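Probable phospholipase A2 homolog 2 (Oryza sativa, PDB 2WG9) probably hydrolyses the 2-acyl ester of membrane phosphoglycerides in a calcium-dependent reaction, releasing lysophospholipids and free fatty acids. Local coordinates at residues Leu34-Gly37 and Lys38-Ile42; Cys66-Thr69 and His70-Tyr74; Thr115-Phe118 and Ala119-Leu123. All blocks are in the same frame, centred on the assembly; numbering follows the deposited sequence. Where two conformers were deposited one is given.

Contact 1 of 3, residues Leu34-Gly37 and Lys38-Ile42. With CA (calcium ion), chain C; OCA (octanoic acid (caprylic acid)), chain D.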
# COMPACT_ATOMS: atom_id res chain seq x y z
N LEU A 34 4.68 -4.23 8.52
CA LEU A 34 5.27 -4.18 7.18
C LEU A 34 5.62 -2.74 6.77
O LEU A 34 4.79 -1.84 6.90
CB LEU A 34 4.30 -4.80 6.17
CG LEU A 34 4.75 -5.24 4.78
CD1 LEU A 34 3.90 -6.41 4.31
CD2 LEU A 34 4.69 -4.11 3.77
N ARG A 35 6.85 -2.54 6.30
CA ARG A 35 7.25 -1.30 5.65
C ARG A 35 8.10 -1.64 4.43
O ARG A 35 9.20 -2.18 4.56
CB ARG A 35 8.01 -0.37 6.60
CG ARG A 35 7.12 0.26 7.64
CD ARG A 35 7.85 1.27 8.46
NE ARG A 35 6.94 1.92 9.39
CZ ARG A 35 7.32 2.70 10.40
NH1 ARG A 35 8.61 2.94 10.61
NH2 ARG A 35 6.40 3.25 11.19
N TYR A 36 7.57 -1.32 3.26
CA TYR A 36 8.15 -1.73 1.99
C TYR A 36 8.12 -0.54 1.04
O TYR A 36 7.07 0.10 0.87
CB TYR A 36 7.33 -2.90 1.42
CG TYR A 36 7.74 -3.44 0.08
CD1 TYR A 36 8.36 -4.69 -0.04
CD2 TYR A 36 7.47 -2.72 -1.09
CE1 TYR A 36 8.72 -5.20 -1.28
CE2 TYR A 36 7.83 -3.22 -2.33
CZ TYR A 36 8.45 -4.46 -2.43
OH TYR A 36 8.80 -4.94 -3.67
N GLY A 37 9.28 -0.24 0.44
CA GLY A 37 9.42 0.94 -0.42
C GLY A 37 9.21 2.19 0.42
O GLY A 37 9.55 2.20 1.61
N LYS A 38 8.65 3.23 -0.19
CA LYS A 38 8.36 4.48 0.50
C LYS A 38 6.88 4.56 0.92
O LYS A 38 6.51 5.43 1.71
CB LYS A 38 8.70 5.69 -0.38
CG LYS A 38 10.18 5.89 -0.69
CD LYS A 38 10.35 6.91 -1.82
CE LYS A 38 11.79 6.98 -2.33
NZ LYS A 38 11.93 8.01 -3.43
N TYR A 39 6.06 3.65 0.38
CA TYR A 39 4.59 3.76 0.49
C TYR A 39 3.84 2.56 1.10
O TYR A 39 2.76 2.74 1.66
CB TYR A 39 3.97 4.10 -0.88
CG TYR A 39 4.36 5.46 -1.42
CD1 TYR A 39 5.45 5.62 -2.28
CD2 TYR A 39 3.63 6.60 -1.07
CE1 TYR A 39 5.81 6.88 -2.78
CE2 TYR A 39 3.99 7.87 -1.55
CZ TYR A 39 5.07 8.00 -2.40
OH TYR A 39 5.42 9.26 -2.88
N CYS A 40 4.36 1.34 0.96
CA CYS A 40 3.62 0.15 1.41
C CYS A 40 3.74 -0.08 2.91
O CYS A 40 4.83 -0.35 3.44
CB CYS A 40 4.05 -1.11 0.64
SG CYS A 40 3.73 -1.13 -1.14
N GLY A 41 2.62 0.03 3.61
CA GLY A 41 2.58 -0.17 5.05
C GLY A 41 1.48 0.66 5.67
O GLY A 41 1.08 1.70 5.14
N ILE A 42 1.00 0.21 6.82
CA ILE A 42 -0.05 0.91 7.55
C ILE A 42 0.54 2.15 8.23
O ILE A 42 1.59 2.07 8.86
CB ILE A 42 -0.75 -0.03 8.57
CG1 ILE A 42 -1.37 -1.23 7.84
CG2 ILE A 42 -1.81 0.73 9.39
CD1 ILE A 42 -1.73 -2.42 8.73
CA CA C . 1.15 3.27 3.15
C1 OCA D . -0.55 0.79 1.29
C2 OCA D . -0.82 -0.71 1.23
C3 OCA D . -2.07 -1.09 2.01
C4 OCA D . -1.87 -1.04 3.52
C5 OCA D . -0.83 -2.06 4.02
C6 OCA D . -1.48 -3.42 4.30
C7 OCA D . -0.73 -4.16 5.41
C8 OCA D . 0.04 -5.36 4.84
O1 OCA D . 0.21 1.21 2.19
O2 OCA D . -1.11 1.50 0.42
O HOH W 1 2.16 -2.17 7.76
O HOH W 2 4.08 0.01 9.07
O HOH W 3 -0.35 4.35 4.68

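Contact 2 of 3, residues Cys66-Thr69 and His70-Tyr74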
# COMPACT_ATOMS: atom_id res chain seq x y z
N CYS A 66 -5.39 7.80 -2.54
CA CYS A 66 -6.81 7.51 -2.73
C CYS A 66 -7.56 7.61 -1.41
O CYS A 66 -8.64 8.22 -1.34
CB CYS A 66 -7.03 6.12 -3.37
SG CYS A 66 -8.75 5.70 -3.80
N VAL A 67 -7.00 7.01 -0.36
CA VAL A 67 -7.56 7.10 0.99
C VAL A 67 -7.55 8.57 1.48
O VAL A 67 -8.56 9.05 2.01
CB VAL A 67 -6.80 6.17 1.99
CG1 VAL A 67 -7.26 6.38 3.42
CG2 VAL A 67 -6.99 4.70 1.60
N ASP A 68 -6.43 9.25 1.26
CA ASP A 68 -6.28 10.65 1.67
C ASP A 68 -7.35 11.56 1.07
O ASP A 68 -7.81 12.49 1.73
CB ASP A 68 -4.87 11.18 1.34
CG ASP A 68 -4.64 12.60 1.84
OD1 ASP A 68 -4.69 12.84 3.07
OD2 ASP A 68 -4.39 13.49 1.01
N THR A 69 -7.74 11.29 -0.18
CA THR A 69 -8.69 12.13 -0.91
C THR A 69 -10.13 11.63 -0.83
O THR A 69 -11.02 12.13 -1.54
CB THR A 69 -8.25 12.31 -2.39
OG1 THR A 69 -8.19 11.03 -3.02
CG2 THR A 69 -6.88 12.98 -2.47
N HIS A 70 -10.36 10.62 0.01
CA HIS A 70 -11.71 10.15 0.32
C HIS A 70 -11.93 10.17 1.83
O HIS A 70 -12.33 9.18 2.43
CB HIS A 70 -11.95 8.75 -0.25
CG HIS A 70 -12.03 8.70 -1.74
ND1 HIS A 70 -10.93 8.53 -2.54
CD2 HIS A 70 -13.10 8.79 -2.57
CE1 HIS A 70 -11.31 8.51 -3.81
NE2 HIS A 70 -12.62 8.68 -3.85
N ASN A 71 -11.62 11.31 2.44
CA ASN A 71 -11.88 11.58 3.87
C ASN A 71 -11.20 10.60 4.82
O ASN A 71 -11.74 10.27 5.88
CB ASN A 71 -13.39 11.65 4.14
CG ASN A 71 -14.08 12.76 3.35
OD1 ASN A 71 -14.98 12.50 2.54
ND2 ASN A 71 -13.66 14.00 3.58
N ASP A 72 -10.00 10.14 4.43
CA ASP A 72 -9.25 9.12 5.18
C ASP A 72 -10.02 7.82 5.39
O ASP A 72 -9.82 7.12 6.39
CB ASP A 72 -8.74 9.67 6.51
CG ASP A 72 -7.64 10.70 6.34
OD1 ASP A 72 -6.87 10.60 5.35
OD2 ASP A 72 -7.55 11.61 7.19
N ASP A 73 -10.90 7.49 4.45
CA ASP A 73 -11.69 6.27 4.52
C ASP A 73 -10.88 5.08 3.99
O ASP A 73 -10.90 4.79 2.79
CB ASP A 73 -13.01 6.44 3.75
CG ASP A 73 -13.91 5.21 3.82
OD1 ASP A 73 -13.66 4.32 4.66
OD2 ASP A 73 -14.86 5.14 3.02
N TYR A 74 -10.17 4.42 4.90
CA TYR A 74 -9.35 3.25 4.54
C TYR A 74 -10.19 2.03 4.13
O TYR A 74 -9.64 1.01 3.71
CB TYR A 74 -8.37 2.90 5.66
CG TYR A 74 -8.99 2.59 7.01
CD1 TYR A 74 -9.02 3.56 8.02
CD2 TYR A 74 -9.53 1.33 7.29
CE1 TYR A 74 -9.58 3.29 9.27
CE2 TYR A 74 -10.09 1.05 8.54
CZ TYR A 74 -10.12 2.03 9.52
OH TYR A 74 -10.67 1.77 10.75
O HOH W 4 -10.72 13.89 1.59

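Contact 3 of 3, residues Thr115-Phe118 and Ala119-Leu123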
# COMPACT_ATOMS: atom_id res chain seq x y z
N THR A 115 -9.79 -8.43 2.76
CA THR A 115 -10.59 -8.28 3.97
C THR A 115 -11.16 -6.86 4.09
O THR A 115 -12.31 -6.68 4.48
CB THR A 115 -9.76 -8.66 5.22
OG1 THR A 115 -9.27 -10.00 5.06
CG2 THR A 115 -10.60 -8.60 6.49
N ALA A 116 -10.36 -5.86 3.73
CA ALA A 116 -10.80 -4.46 3.71
C ALA A 116 -11.93 -4.23 2.71
O ALA A 116 -12.89 -3.50 3.01
CB ALA A 116 -9.62 -3.52 3.42
N VAL A 117 -11.83 -4.85 1.53
CA VAL A 117 -12.88 -4.76 0.50
C VAL A 117 -14.19 -5.32 1.04
O VAL A 117 -15.22 -4.64 0.99
CB VAL A 117 -12.48 -5.47 -0.82
CG1 VAL A 117 -13.67 -5.54 -1.77
CG2 VAL A 117 -11.31 -4.77 -1.50
N PHE A 118 -14.15 -6.54 1.59
CA PHE A 118 -15.33 -7.13 2.23
C PHE A 118 -15.90 -6.27 3.36
O PHE A 118 -17.11 -6.04 3.40
CB PHE A 118 -15.04 -8.56 2.72
CG PHE A 118 -16.23 -9.22 3.35
CD1 PHE A 118 -17.28 -9.71 2.56
CD2 PHE A 118 -16.33 -9.34 4.73
CE1 PHE A 118 -18.39 -10.32 3.14
CE2 PHE A 118 -17.44 -9.95 5.32
CZ PHE A 118 -18.47 -10.44 4.52
N ALA A 119 -15.04 -5.81 4.27
CA ALA A 119 -15.48 -4.93 5.37
C ALA A 119 -16.17 -3.67 4.84
O ALA A 119 -17.21 -3.26 5.37
CB ALA A 119 -14.30 -4.56 6.26
N GLY A 120 -15.60 -3.07 3.80
CA GLY A 120 -16.19 -1.91 3.13
C GLY A 120 -17.55 -2.21 2.52
O GLY A 120 -18.49 -1.45 2.72
N LYS A 121 -17.64 -3.31 1.79
CA LYS A 121 -18.90 -3.73 1.15
C LYS A 121 -20.02 -3.95 2.17
O LYS A 121 -21.15 -3.49 1.95
CB LYS A 121 -18.69 -4.99 0.31
CG LYS A 121 -18.01 -4.74 -1.04
CD LYS A 121 -17.81 -6.04 -1.78
CE LYS A 121 -17.18 -5.82 -3.15
NZ LYS A 121 -16.72 -7.12 -3.73
N ILE A 122 -19.71 -4.63 3.26
CA ILE A 122 -20.67 -4.90 4.35
C ILE A 122 -21.24 -3.61 4.95
O ILE A 122 -22.45 -3.46 5.08
CB ILE A 122 -20.02 -5.80 5.45
CG1 ILE A 122 -19.84 -7.24 4.94
CG2 ILE A 122 -20.83 -5.78 6.75
CD1 ILE A 122 -21.09 -7.88 4.32
N LEU A 123 -20.35 -2.67 5.29
CA LEU A 123 -20.73 -1.40 5.91
C LEU A 123 -21.48 -0.45 4.96
O LEU A 123 -22.15 0.48 5.41
CB LEU A 123 -19.50 -0.69 6.49
CG LEU A 123 -18.81 -1.36 7.68
CD1 LEU A 123 -17.39 -0.84 7.84
CD2 LEU A 123 -19.59 -1.18 8.97

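Contact 1 of 3, residues Leu34-Gly37 and Lys38-Ile42
Y36 and C40 pair their backbones across the turn at G37-Y39 as a single antiparallel, hydrogen-bonded bridge. Y36 N gives to C40 O over 2.9 Å, with an N-H...O angle of 158°; C40 N returns a bond to Y36 O that is more bent at the hydrogen. The same C40 O also receives a CA-H...O contact from R35. The side chains follow the backbones: the CB atoms of Y36 and C40 lie 3.8 Å apart, and the sulfur of C40 stands obliquely to the Y36 ring, 5.2 Å from its centroid. With CG anti to the backbone N (chi1 178°), Y36 sends its ring away from the turn, where its hydroxyl bonds to D54, while C40 SG continues into the disulfide with C60.

Two glycines let the chain take this path. G37 has positive phi, and a CB on G41 would collide with L34 O. Water 1 links L34 O to I42 N, joining the two residues that lie two positions beyond the bridge on each side.

The carbonyls of Y39 and G41 face the metal: calcium is bound by Y39 O at 2.3 Å and by G41 O at 2.5 Å, with octanoate O1, water 3, Y44 O and D64 OD2 as further ligands. G41 N donates to the same octanoate O1 at 3.0 Å, nearly straight at 166°, so this carboxylate oxygen is held by both a cation and an amide. Farther along the fatty chain, I42 CG1 packs on C5 and C7. Three backbone carbonyls of one glycine-bearing loop, those of Y39, G41 and Y44, completed by the carboxylate of D64 on the following helix, are characteristic of the calcium-binding loop of secretory phospholipase A2.

Contact 2 of 3, residues Cys66-Thr69 and His70-Tyr74
After D68 the backbone leaves the helix, T69 being the first residue with non-helical angles, and it folds back so that V67 O accepts H70 N at 3.1 Å and, weakly, D72 N. N71 and D72 both have positive phi where the chain reverses.

The main side-chain contact is H70 on C66. ND1 donates to C66 O over 2.6 Å at an N-H...O angle of 166°, and the oxygen lies practically in the imidazole plane, at the ring edge. This in-plane bond, with ND1 as donor, probably limits rotation of the ring. A chi1 of -70°, with CG beside the backbone N, swings the imidazole back along the helix end, where CE1 and ND1 also meet C66 SG at 3.8 Å; T69 O lies over one face. A phenylalanine here would probably leave C66 O without its imidazole N-H and the ring free to turn.

This is the C-terminal end of helix 55-68, which carries H63, the predicted active-site histidine, and the calcium ligand D64 about one turn earlier. C66 is joined by a disulfide to C79 of helix 77-88, so the turn lies within a cross-linked connection between the two helices.

On another side, V67 CG1 rests 3.7 Å from D72 C and 4.3 Å from Y74 CB, and V67 CG2 comes 4.0 Å from Y74 CA, so both methyls of the valine meet the returning chain. In one of the two conformers of D68 its carboxylate comes close to that of D72. Water 4 bridges D68 O and N71 N.

Contact 3 of 3, residues Thr115-Phe118 and Ala119-Leu123
A119 opens the second half of this helical segment by closing a turn on T115: its N-H gives to T115 O at 2.9 Å with an angle of 167°, and its methyl sits 3.4 Å from the same oxygen. G120 repeats the i to i+4 bond, its N donating to A116 O. It is buried and has no side chain to contribute.

K121 continues the ladder to V117 O, and its side chain then lies back over V117. The two side chains run side by side in the same direction; the lysine is extended beyond CG, and its CE comes 3.8 Å from V117 CG1. It is thus the aliphatic part of the lysine that meets the valine, while NZ makes a long, weak ion pair with E81 of helix 77-88. V117 itself leans on that helix at N80, E81 and L84.

At I122 the backbone N gives to F118 O at 3.0 Å, and the side chain meets the phenyl ring. With F118 CG anti to its own N (chi1 -178°), the ring is directed along the helix toward the next turn. I122 CG1 stands over one ring face, 3.7 Å from the centroid and 21° off the normal, displaced toward the rim, with CZ as its closest ring atom at 3.5 Å. That is a CH-pi contact. CD1 also touches the ring at CZ and CE1.

L123 ends the segment with N donating to A119 O, while its side chain touches L75 elsewhere. Successive i to i+4 bonds, with the side-chain pairs V117-K121 and F118-I122, mark the C-terminal part of the long alpha-helix 102-125, which lays A116 and V117 against helix 77-88.

In the fold
Contact 1 is the core member, mostly buried, its centre about 6 Å from the centre of the chain; contact 2 is a surface turn, and contact 3 is partly buried, its centre about 17 Å from that of the chain. No two touch, although the nearest atoms of contacts 2 and 3 are only about 5 Å apart. Contact 1 spends backbone carbonyls on a metal and an amide on a fatty acid, contact 2 a carbonyl on an imidazole, and contact 3 uses the carbonyls of T115 to F118 for helical bonds. Helix 55-68 ends in contact 2 and meets contact 1 through C60 and D64; contacts 2 and 3 both reach helix 77-88.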